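Endoglucanase FnCel5A (Fervidobacterium nodosum, PDB 3NCO) probably hydrolyses beta-1,4-glucosidic bonds of cellulose, as a TIM-barrel endoglucanase of glycoside hydrolase family 5. Local coordinates at residues F138-N143 against I173-V178; K196-S201 against N252-F257; E156-V161 against L190-D195; I122-A127 against I165-P170. All coordinates share one frame; numbering follows the deposited sequence.

Contact 1: residues F138-N143 against I173-V178; sequences FFEIFN and IVIIDV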
# COMPACT_ATOMS: atom_id res chain seq x y z
N PHE A 138 -9.45 -4.80 -5.32
CA PHE A 138 -8.56 -4.05 -6.24
C PHE A 138 -7.20 -4.74 -6.35
O PHE A 138 -6.75 -5.35 -5.36
CB PHE A 138 -8.27 -2.64 -5.66
CG PHE A 138 -9.48 -1.75 -5.54
CD1 PHE A 138 -10.72 -2.13 -5.99
CD2 PHE A 138 -9.33 -0.47 -5.03
CE1 PHE A 138 -11.85 -1.28 -5.80
CE2 PHE A 138 -10.42 0.39 -4.87
CZ PHE A 138 -11.70 -0.02 -5.24
N PHE A 139 -6.55 -4.65 -7.53
CA PHE A 139 -5.19 -5.19 -7.66
C PHE A 139 -4.17 -4.06 -7.56
O PHE A 139 -4.52 -2.90 -7.84
CB PHE A 139 -5.00 -5.81 -9.04
CG PHE A 139 -5.84 -7.03 -9.28
CD1 PHE A 139 -6.40 -7.68 -8.18
CD2 PHE A 139 -6.03 -7.56 -10.59
CE1 PHE A 139 -7.19 -8.80 -8.33
CE2 PHE A 139 -6.80 -8.72 -10.78
CZ PHE A 139 -7.37 -9.37 -9.64
N GLU A 140 -2.93 -4.36 -7.17
CA GLU A 140 -1.89 -3.36 -7.08
C GLU A 140 -0.59 -3.98 -7.59
O GLU A 140 -0.02 -4.80 -6.88
CB GLU A 140 -1.73 -2.92 -5.63
CG GLU A 140 -0.59 -1.88 -5.51
CD GLU A 140 -0.33 -1.36 -4.10
OE1 GLU A 140 -0.99 -1.86 -3.16
OE2 GLU A 140 0.52 -0.48 -3.93
N ILE A 141 -0.17 -3.65 -8.81
CA ILE A 141 0.87 -4.40 -9.52
C ILE A 141 2.14 -4.66 -8.72
O ILE A 141 2.59 -5.81 -8.62
CB ILE A 141 1.24 -3.70 -10.83
CG1 ILE A 141 0.03 -3.85 -11.75
CG2 ILE A 141 2.42 -4.44 -11.53
CD1 ILE A 141 0.12 -2.95 -13.01
N PHE A 142 2.70 -3.59 -8.13
CA PHE A 142 3.94 -3.75 -7.36
C PHE A 142 4.12 -2.65 -6.33
O PHE A 142 3.86 -1.48 -6.60
CB PHE A 142 5.17 -3.88 -8.27
CG PHE A 142 6.39 -4.37 -7.56
CD1 PHE A 142 6.43 -5.64 -6.96
CD2 PHE A 142 7.49 -3.53 -7.45
CE1 PHE A 142 7.57 -6.06 -6.25
CE2 PHE A 142 8.65 -3.95 -6.79
CZ PHE A 142 8.69 -5.20 -6.19
N ASN A 143 4.63 -3.04 -5.17
CA ASN A 143 4.91 -2.10 -4.09
C ASN A 143 6.27 -1.44 -4.29
O ASN A 143 7.29 -2.09 -4.41
CB ASN A 143 4.97 -2.91 -2.80
CG ASN A 143 5.30 -2.08 -1.60
OD1 ASN A 143 6.38 -2.23 -0.98
ND2 ASN A 143 4.46 -1.19 -1.29
N ILE A 173 -10.20 -2.20 -10.75
CA ILE A 173 -9.22 -1.18 -10.39
C ILE A 173 -7.81 -1.77 -10.25
O ILE A 173 -7.61 -2.77 -9.54
CB ILE A 173 -9.62 -0.48 -9.12
CG1 ILE A 173 -10.88 0.37 -9.35
CG2 ILE A 173 -8.44 0.38 -8.60
CD1 ILE A 173 -10.68 1.60 -10.20
N VAL A 174 -6.81 -1.15 -10.90
CA VAL A 174 -5.43 -1.56 -10.70
C VAL A 174 -4.68 -0.33 -10.21
O VAL A 174 -4.76 0.76 -10.83
CB VAL A 174 -4.82 -2.07 -12.03
CG1 VAL A 174 -3.24 -2.28 -11.93
CG2 VAL A 174 -5.58 -3.33 -12.46
N ILE A 175 -3.94 -0.49 -9.10
CA ILE A 175 -3.22 0.63 -8.47
C ILE A 175 -1.78 0.58 -8.94
O ILE A 175 -1.13 -0.47 -8.86
CB ILE A 175 -3.27 0.51 -6.94
CG1 ILE A 175 -4.70 0.82 -6.48
CG2 ILE A 175 -2.29 1.48 -6.22
CD1 ILE A 175 -5.03 0.17 -5.17
N ILE A 176 -1.32 1.73 -9.43
CA ILE A 176 0.04 1.92 -9.94
C ILE A 176 0.89 2.75 -8.98
O ILE A 176 0.57 3.92 -8.70
CB ILE A 176 0.01 2.67 -11.33
CG1 ILE A 176 -0.98 2.01 -12.27
CG2 ILE A 176 1.39 2.79 -11.94
CD1 ILE A 176 -0.80 0.50 -12.45
N ASP A 177 1.95 2.15 -8.44
CA ASP A 177 2.85 2.86 -7.52
C ASP A 177 3.79 3.81 -8.21
O ASP A 177 4.31 3.54 -9.26
CB ASP A 177 3.72 1.87 -6.72
CG ASP A 177 2.88 1.13 -5.59
OD1 ASP A 177 1.72 0.71 -5.89
OD2 ASP A 177 3.41 0.90 -4.47
N VAL A 178 3.99 4.93 -7.56
CA VAL A 178 5.06 5.88 -7.89
C VAL A 178 6.41 5.16 -7.69
O VAL A 178 6.54 4.36 -6.73
CB VAL A 178 4.88 7.08 -6.93
CG1 VAL A 178 6.08 7.99 -7.08
CG2 VAL A 178 3.60 7.79 -7.38
O HOH W 1 1.68 -0.79 -8.43

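Contact 2: residues K196-S201 against N252-F257; sequences KNIIVS and NNVPIF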
# COMPACT_ATOMS: atom_id res chain seq x y z
N LYS A 196 -8.95 3.81 -17.88
CA LYS A 196 -9.88 4.52 -16.99
C LYS A 196 -10.10 3.89 -15.64
O LYS A 196 -10.84 4.44 -14.82
CB LYS A 196 -11.25 4.73 -17.66
CG LYS A 196 -11.24 5.60 -18.92
CD LYS A 196 -10.09 6.63 -18.94
CE LYS A 196 -10.23 7.58 -20.11
NZ LYS A 196 -11.50 8.35 -20.00
N ASN A 197 -9.46 2.74 -15.38
CA ASN A 197 -9.66 2.10 -14.11
C ASN A 197 -8.35 1.94 -13.39
O ASN A 197 -8.07 0.85 -12.84
CB ASN A 197 -10.40 0.75 -14.30
CG ASN A 197 -11.85 0.97 -14.73
OD1 ASN A 197 -12.23 0.66 -15.85
ND2 ASN A 197 -12.64 1.52 -13.81
N ILE A 198 -7.51 2.99 -13.39
CA ILE A 198 -6.28 2.98 -12.59
C ILE A 198 -6.33 4.06 -11.48
O ILE A 198 -7.01 5.07 -11.62
CB ILE A 198 -4.98 3.11 -13.43
CG1 ILE A 198 -4.99 4.38 -14.29
CG2 ILE A 198 -4.80 1.84 -14.30
CD1 ILE A 198 -3.51 4.76 -14.81
N ILE A 199 -5.57 3.79 -10.42
CA ILE A 199 -5.35 4.77 -9.35
C ILE A 199 -3.85 4.83 -9.11
O ILE A 199 -3.19 3.79 -9.12
CB ILE A 199 -6.06 4.28 -8.06
CG1 ILE A 199 -7.59 4.31 -8.29
CG2 ILE A 199 -5.73 5.15 -6.83
CD1 ILE A 199 -8.40 3.70 -7.15
N VAL A 200 -3.33 6.03 -8.85
CA VAL A 200 -1.87 6.12 -8.63
C VAL A 200 -1.68 6.18 -7.13
O VAL A 200 -2.49 6.79 -6.41
CB VAL A 200 -1.31 7.42 -9.34
CG1 VAL A 200 0.08 7.77 -8.84
CG2 VAL A 200 -1.33 7.23 -10.87
N SER A 201 -0.62 5.54 -6.64
CA SER A 201 -0.36 5.57 -5.20
C SER A 201 1.05 6.03 -4.83
O SER A 201 2.00 5.61 -5.46
CB SER A 201 -0.61 4.17 -4.64
OG SER A 201 -0.33 4.14 -3.26
N ASN A 252 -3.02 15.06 -14.65
CA ASN A 252 -2.99 13.74 -15.30
C ASN A 252 -4.30 12.93 -15.17
O ASN A 252 -4.43 11.76 -15.65
CB ASN A 252 -1.78 12.93 -14.83
CG ASN A 252 -0.49 13.54 -15.36
OD1 ASN A 252 0.16 14.34 -14.69
ND2 ASN A 252 -0.16 13.22 -16.58
N ASN A 253 -5.32 13.63 -14.63
CA ASN A 253 -6.68 13.11 -14.60
C ASN A 253 -6.74 11.75 -13.94
O ASN A 253 -7.40 10.84 -14.45
CB ASN A 253 -7.20 13.02 -16.04
CG ASN A 253 -7.07 14.35 -16.76
OD1 ASN A 253 -6.52 14.44 -17.88
ND2 ASN A 253 -7.58 15.39 -16.12
N VAL A 254 -6.07 11.61 -12.80
CA VAL A 254 -6.01 10.29 -12.12
C VAL A 254 -6.21 10.48 -10.61
O VAL A 254 -5.77 11.48 -10.04
CB VAL A 254 -4.67 9.59 -12.47
CG1 VAL A 254 -3.50 10.33 -11.85
CG2 VAL A 254 -4.68 8.09 -12.15
N PRO A 255 -6.91 9.52 -9.94
CA PRO A 255 -7.05 9.66 -8.48
C PRO A 255 -5.80 9.18 -7.76
O PRO A 255 -5.00 8.44 -8.34
CB PRO A 255 -8.18 8.69 -8.13
CG PRO A 255 -8.65 8.06 -9.38
CD PRO A 255 -7.62 8.34 -10.46
N ILE A 256 -5.66 9.58 -6.49
CA ILE A 256 -4.48 9.28 -5.70
C ILE A 256 -4.88 8.55 -4.40
O ILE A 256 -5.73 9.04 -3.64
CB ILE A 256 -3.77 10.60 -5.28
CG1 ILE A 256 -3.22 11.30 -6.51
CG2 ILE A 256 -2.70 10.36 -4.22
CD1 ILE A 256 -1.95 10.62 -7.10
N PHE A 257 -4.16 7.44 -4.11
CA PHE A 257 -4.24 6.70 -2.83
C PHE A 257 -2.91 6.84 -2.12
O PHE A 257 -1.83 6.52 -2.65
CB PHE A 257 -4.53 5.24 -3.22
CG PHE A 257 -4.33 4.22 -2.15
CD1 PHE A 257 -4.86 4.31 -0.86
CD2 PHE A 257 -3.66 3.05 -2.54
CE1 PHE A 257 -4.71 3.21 0.01
CE2 PHE A 257 -3.48 2.01 -1.68
CZ PHE A 257 -4.02 2.04 -0.44

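Contact 3: residues E156-V161 against L190-D195; sequences ELYPKV and LKLVDD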
# COMPACT_ATOMS: atom_id res chain seq x y z
N GLU A 156 7.97 0.96 -18.36
CA GLU A 156 7.95 -0.06 -19.41
C GLU A 156 7.27 -1.35 -18.98
O GLU A 156 6.54 -1.99 -19.77
CB GLU A 156 9.37 -0.35 -19.94
CG GLU A 156 10.00 0.92 -20.60
CD GLU A 156 11.54 0.87 -20.84
OE1 GLU A 156 12.03 1.76 -21.61
OE2 GLU A 156 12.25 0.02 -20.26
N LEU A 157 7.52 -1.73 -17.71
CA LEU A 157 7.03 -2.97 -17.16
C LEU A 157 5.55 -3.03 -16.77
O LEU A 157 4.84 -3.98 -17.12
CB LEU A 157 7.92 -3.34 -15.93
CG LEU A 157 7.50 -4.60 -15.17
CD1 LEU A 157 7.51 -5.80 -16.10
CD2 LEU A 157 8.46 -4.83 -13.99
N TYR A 158 5.10 -2.05 -15.97
CA TYR A 158 3.77 -2.12 -15.43
C TYR A 158 2.69 -2.23 -16.52
O TYR A 158 1.75 -2.99 -16.31
CB TYR A 158 3.47 -1.02 -14.37
CG TYR A 158 2.90 0.27 -14.90
CD1 TYR A 158 3.67 1.45 -14.95
CD2 TYR A 158 1.57 0.32 -15.33
CE1 TYR A 158 3.14 2.64 -15.43
CE2 TYR A 158 1.02 1.51 -15.81
CZ TYR A 158 1.81 2.66 -15.87
OH TYR A 158 1.24 3.83 -16.34
N PRO A 159 2.85 -1.52 -17.70
CA PRO A 159 1.81 -1.76 -18.73
C PRO A 159 1.79 -3.17 -19.25
O PRO A 159 0.71 -3.62 -19.65
CB PRO A 159 2.16 -0.74 -19.85
CG PRO A 159 2.99 0.34 -19.12
CD PRO A 159 3.83 -0.51 -18.17
N LYS A 160 2.93 -3.89 -19.25
CA LYS A 160 2.88 -5.29 -19.69
C LYS A 160 2.08 -6.11 -18.70
O LYS A 160 1.24 -6.96 -19.08
CB LYS A 160 4.28 -5.85 -19.83
CG LYS A 160 5.09 -5.07 -20.88
CD LYS A 160 6.49 -5.62 -21.01
CE LYS A 160 7.28 -4.78 -22.02
NZ LYS A 160 8.73 -5.13 -21.98
N VAL A 161 2.29 -5.80 -17.41
CA VAL A 161 1.56 -6.54 -16.38
C VAL A 161 0.07 -6.22 -16.53
O VAL A 161 -0.78 -7.12 -16.53
CB VAL A 161 2.06 -6.21 -14.96
CG1 VAL A 161 1.25 -7.03 -14.00
CG2 VAL A 161 3.52 -6.59 -14.84
N LEU A 190 6.41 9.27 -13.28
CA LEU A 190 5.49 8.19 -13.66
C LEU A 190 4.80 8.53 -14.96
O LEU A 190 4.23 9.63 -15.09
CB LEU A 190 4.46 7.99 -12.55
CG LEU A 190 3.44 6.87 -12.65
CD1 LEU A 190 4.12 5.50 -12.81
CD2 LEU A 190 2.50 6.90 -11.41
N LYS A 191 4.85 7.61 -15.94
CA LYS A 191 4.13 7.77 -17.22
C LYS A 191 2.86 6.91 -17.19
O LYS A 191 2.95 5.69 -16.98
CB LYS A 191 5.02 7.38 -18.40
CG LYS A 191 4.35 7.56 -19.69
CD LYS A 191 5.04 6.79 -20.81
CE LYS A 191 6.35 7.44 -21.20
NZ LYS A 191 6.94 6.58 -22.28
N LEU A 192 1.71 7.53 -17.40
CA LEU A 192 0.43 6.82 -17.31
C LEU A 192 0.12 6.09 -18.63
O LEU A 192 0.92 6.11 -19.57
CB LEU A 192 -0.69 7.74 -16.81
CG LEU A 192 -0.47 8.27 -15.39
CD1 LEU A 192 -1.60 9.19 -14.97
CD2 LEU A 192 -0.42 7.06 -14.43
N VAL A 193 -0.96 5.35 -18.65
CA VAL A 193 -1.45 4.71 -19.87
C VAL A 193 -2.92 5.11 -19.98
O VAL A 193 -3.49 5.64 -19.02
CB VAL A 193 -1.31 3.19 -19.80
CG1 VAL A 193 0.20 2.82 -19.81
CG2 VAL A 193 -1.99 2.64 -18.61
N ASP A 194 -3.50 4.89 -21.14
CA ASP A 194 -4.89 5.27 -21.35
C ASP A 194 -5.77 4.18 -20.80
O ASP A 194 -6.22 3.30 -21.55
CB ASP A 194 -5.15 5.44 -22.85
CG ASP A 194 -6.48 6.16 -23.12
OD1 ASP A 194 -7.14 6.66 -22.16
OD2 ASP A 194 -6.85 6.22 -24.29
N ASP A 195 -6.01 4.20 -19.50
CA ASP A 195 -6.85 3.19 -18.86
C ASP A 195 -7.63 3.99 -17.84
O ASP A 195 -7.04 4.71 -17.01
CB ASP A 195 -5.97 2.12 -18.18
CG ASP A 195 -6.78 0.91 -17.65
OD1 ASP A 195 -7.66 1.07 -16.80
OD2 ASP A 195 -6.55 -0.23 -18.09

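Contact 4: residues I122-A127 against I165-P170; sequences IWKQVA and IRKTNP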
# COMPACT_ATOMS: atom_id res chain seq x y z
N ILE A 122 3.26 -13.94 -12.67
CA ILE A 122 2.55 -13.93 -11.37
C ILE A 122 1.19 -13.29 -11.54
O ILE A 122 0.16 -13.84 -11.16
CB ILE A 122 3.38 -13.18 -10.28
CG1 ILE A 122 4.52 -14.09 -9.85
CG2 ILE A 122 2.50 -12.77 -9.05
CD1 ILE A 122 5.63 -13.37 -9.08
N TRP A 123 1.17 -12.12 -12.15
CA TRP A 123 -0.07 -11.40 -12.30
C TRP A 123 -1.06 -12.05 -13.27
O TRP A 123 -2.29 -11.94 -13.09
CB TRP A 123 0.19 -9.92 -12.61
CG TRP A 123 0.27 -9.15 -11.28
CD1 TRP A 123 1.41 -8.55 -10.68
CD2 TRP A 123 -0.79 -8.97 -10.36
NE1 TRP A 123 1.05 -7.99 -9.48
CE2 TRP A 123 -0.28 -8.26 -9.24
CE3 TRP A 123 -2.14 -9.36 -10.38
CZ2 TRP A 123 -1.10 -7.90 -8.15
CZ3 TRP A 123 -2.95 -9.01 -9.33
CH2 TRP A 123 -2.44 -8.28 -8.20
N LYS A 124 -0.55 -12.73 -14.30
CA LYS A 124 -1.46 -13.47 -15.18
C LYS A 124 -2.26 -14.47 -14.33
O LYS A 124 -3.49 -14.63 -14.48
CB LYS A 124 -0.66 -14.18 -16.25
CG LYS A 124 -1.51 -15.03 -17.17
CD LYS A 124 -0.63 -15.56 -18.31
CE LYS A 124 -1.47 -16.24 -19.43
NZ LYS A 124 -2.16 -15.19 -20.30
N GLN A 125 -1.56 -15.13 -13.43
CA GLN A 125 -2.17 -16.12 -12.57
C GLN A 125 -3.09 -15.52 -11.49
O GLN A 125 -4.15 -16.09 -11.22
CB GLN A 125 -1.09 -16.91 -11.89
CG GLN A 125 -0.41 -17.82 -12.88
CD GLN A 125 0.72 -18.54 -12.22
OE1 GLN A 125 0.49 -19.46 -11.46
NE2 GLN A 125 1.95 -18.05 -12.41
N VAL A 126 -2.66 -14.48 -10.82
CA VAL A 126 -3.47 -13.88 -9.76
C VAL A 126 -4.75 -13.28 -10.38
O VAL A 126 -5.90 -13.54 -9.87
CB VAL A 126 -2.72 -12.79 -9.01
CG1 VAL A 126 -3.65 -12.16 -7.93
CG2 VAL A 126 -1.43 -13.35 -8.37
N ALA A 127 -4.60 -12.60 -11.50
CA ALA A 127 -5.77 -12.10 -12.23
C ALA A 127 -6.70 -13.23 -12.63
O ALA A 127 -7.95 -13.11 -12.56
CB ALA A 127 -5.37 -11.26 -13.47
N ILE A 165 -3.33 -8.53 -16.84
CA ILE A 165 -4.48 -8.41 -15.94
C ILE A 165 -5.77 -8.15 -16.71
O ILE A 165 -6.82 -8.77 -16.43
CB ILE A 165 -4.24 -7.27 -14.89
CG1 ILE A 165 -3.09 -7.65 -13.92
CG2 ILE A 165 -5.56 -6.88 -14.14
CD1 ILE A 165 -2.61 -6.50 -12.99
N ARG A 166 -5.70 -7.22 -17.67
CA ARG A 166 -6.90 -6.77 -18.38
C ARG A 166 -7.55 -7.85 -19.25
O ARG A 166 -8.72 -7.70 -19.62
CB ARG A 166 -6.59 -5.49 -19.16
CG ARG A 166 -6.42 -4.31 -18.26
CD ARG A 166 -7.70 -3.62 -18.00
NE ARG A 166 -7.53 -2.50 -17.06
CZ ARG A 166 -7.87 -2.50 -15.78
NH1 ARG A 166 -8.40 -3.55 -15.18
NH2 ARG A 166 -7.65 -1.41 -15.09
N LYS A 167 -6.80 -8.91 -19.57
CA LYS A 167 -7.31 -10.00 -20.40
C LYS A 167 -8.49 -10.70 -19.69
O LYS A 167 -9.47 -11.08 -20.33
CB LYS A 167 -6.20 -11.02 -20.72
CG LYS A 167 -5.26 -10.55 -21.80
CD LYS A 167 -4.24 -11.61 -22.15
CE LYS A 167 -3.26 -11.09 -23.19
NZ LYS A 167 -2.24 -12.15 -23.44
N THR A 168 -8.36 -10.87 -18.38
CA THR A 168 -9.36 -11.55 -17.57
C THR A 168 -10.18 -10.60 -16.66
O THR A 168 -11.26 -10.96 -16.20
CB THR A 168 -8.69 -12.61 -16.65
OG1 THR A 168 -7.61 -12.02 -15.93
CG2 THR A 168 -8.19 -13.81 -17.47
N ASN A 169 -9.65 -9.39 -16.41
CA ASN A 169 -10.27 -8.40 -15.52
C ASN A 169 -10.30 -7.05 -16.26
O ASN A 169 -9.44 -6.17 -16.05
CB ASN A 169 -9.44 -8.23 -14.23
CG ASN A 169 -9.46 -9.47 -13.35
OD1 ASN A 169 -10.17 -9.52 -12.36
ND2 ASN A 169 -8.68 -10.48 -13.73
N PRO A 170 -11.25 -6.90 -17.20
CA PRO A 170 -11.22 -5.71 -18.06
C PRO A 170 -11.42 -4.37 -17.35
O PRO A 170 -10.95 -3.35 -17.85
CB PRO A 170 -12.36 -5.94 -19.07
CG PRO A 170 -13.07 -7.11 -18.63
CD PRO A 170 -12.33 -7.84 -17.55
O HOH W 2 -5.08 -13.07 -16.43
O HOH W 3 -3.32 -15.30 -23.23

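Contact 1: residues F138-N143 against I173-V178
Phe139 uses both of its backbone groups on the neighbouring strand: its N-H goes to Ile173 O at 2.9 Å, and its carbonyl O receives Ile175 N at 2.8 Å. A third bond, Ile141 N to Ile175 O, is weak at 3.3 Å. A water bridges the two chains beyond this bond, accepting from Phe142 N and Asp177 N and lying 2.9 Å from Ile175 O, to which it can donate. Strands 137-140 and 174-177 are the parallel pair of one beta-alpha-beta unit of the TIM barrel, joined through helix 151-168. On the face that carries Glu140 and Ile175, the glutamate chain is fully extended (chi1 178°) and runs past Ile175 CG2 to reach Asp177. Glu140 OE2 and Asp177 OD1 come within 2.6 Å, their carboxylate planes 34° apart, and at this spacing one of the acids probably holds a proton. The other oxygens have their own partners: Glu140 OE1 forms a salt bridge with Arg59, and Asp177 OD2 accepts from Glu144 N. Phe142 O also stands close to the Asp177 carboxylate, an approach of acceptors rather than a bonded pair. Apolar contacts complete the pairing. At the start of the two segments Ile173 CB sits over one face of the Phe138 ring, 3.9 Å from the centroid and 17° off the normal, a CH-pi contact. Farther along, Ile141 CD1 touches Val174 CG1 and, also at 3.6 Å, Ile176 CD1, beside which it lies pointing the same way.

Contact 2: residues K196-S201 against N252-F257
Val200 spreads its two methyls over different partners: CG2 meets Val254 CG2 at 3.7 Å, the two side chains crossing at about a right angle, while CG1 lies alongside Ile256 CD1 at 3.9 Å, pointing the same way. Trp248 of helix 232-252 packs against both valines. Beneath the side chains the backbone of Val200 is held twice, its N-H by Pro255 O at 3.0 Å and its O by Phe257 N at 2.9 Å, both nearly straight. These are the bonds of parallel strands 198-204 and 256-261, neighbours in the closed eight-stranded barrel of the TIM fold. The pairing begins at the Pro255 carbonyl; the proline ring itself brings CD, and no N-H, up to Ile198 O at 3.5 Å. Ile199 meets the same ring: its CG1 approaches Pro255 CG, the side chains crossing at about a right angle, and its CG2 reaches Phe257 CB at 3.8 Å. Farther on, Ser201 OG is turned anti to its own nitrogen (chi1 178°), which swings it across to Phe257 O; it donates there over 2.9 Å, arriving 40° out of the carbonyl plane and therefore not on a lone pair. Ser201 OG is also 3.6 Å from Phe257 CD2, and the serine CB rests against Ile175 of the preceding strand. With an alanine here the hydroxyl would go, and Phe257 O would probably be left without this side-chain donor, a small gap opening beside the phenylalanine ring. Ile256, on the opposite face of the sheet from Ser201, packs against Val245 and Ala249 of helix 232-252.

Contact 3: residues E156-V161 against L190-D195
A chi1 of 90° and a chi2 of -108° swing the Tyr158 ring off helix 151-168 and carry its hydroxyl to the backbone of the facing segment 190-195. The contact belongs to the outer layer of the TIM barrel, where the connection from strand 174-177 to strand 198-204 contains no regular helix and its extended chain leans on helix 151-168 instead. Tyr158 OH donates to Lys191 O over a short 2.6 Å. The bond lies in the carbonyl plane and on a lone pair, with a C=O...O angle of 134°, and the acceptor is also in the plane of the tyrosine ring, at its edge. Tyr158 OH is closely packed here, 3.2 Å from Leu192 CA. Leu190 crosses the ring at about a right angle and brings CD1 to within 4.0 Å of Tyr158 CE1, while Ile176 and Trp154 pack on the ring from the barrel side and from the same helix. A phenylalanine in place of Tyr158 would keep the ring, but Lys191 O would probably lose this donor and the loop one of its polar ties to the helix. Asn155, also on that helix, accepts from Lys191 N through its OD1. The helix is kinked at Pro159, whose CD covers one face of the Tyr158 ring. Val193 CG1 then fits between the two residues, 3.8 Å from Pro159 CG and equally far from Tyr158 OH.

Contact 4: residues I122-A127 against I165-P170
This is a helix-helix contact in the outer layer of the TIM barrel, between helix 112-130 and the C-terminal end of helix 151-168, both of which pack on Phe139 of strand 137-140. Closeness is allowed by Ala127, whose CB lies 3.9 Å from Ile165 CA and 3.4 Å from Thr168 OG1. Deeper in, Ile165 runs side by side with Trp123, its CD1 3.9 Å from CE3 of the indole; the indole NE1 is bonded to Ile141 O. One direct hydrogen bond ties the helices: Asn169 ND2 donates to Ala127 O at 3.0 Å, with an N-H...O angle of 157°. The acceptor lies in the amide plane of Asn169, yet the donor stands 43° above the carbonyl plane. The amide's rotation is fixed at its other end, where OD1 accepts from Arg172 NE. On the exposed side Lys124 NZ and Lys167 NZ approach to 4.4 Å, brought together by Glu164, whose two carboxylate oxygens each form a salt bridge with one of them. Between this charged cluster and the alanine, a water donates to Lys124 O at 3.0 Å and accepts from Thr168 OG1 at 2.8 Å.

In the fold
Contacts 1 and 2 are buried strand pairings in the barrel wall, and strands 174-177 and 198-204 adjoin, so the two continue one sheet: the Ile176 backbone hydrogen-bonds with that of Ile199 and Ser201. Contacts 3 and 4 lie farther out, partly buried, and both use helix 151-168, on a loop and on helix 112-130 respectively. The inner pair rests mainly on backbone bonds between strands, with acids or a hydroxyl at one end; each outer contact has one direct side-chain-to-carbonyl bond, and contact 4 adds surface lysines. Tyr158 and Trp123 carry the outer contacts inward onto contact 1, through Ile176 and Phe139. The Asp195-Arg166 salt bridge links contacts 3 and 4, and Leu192 packs on Val200.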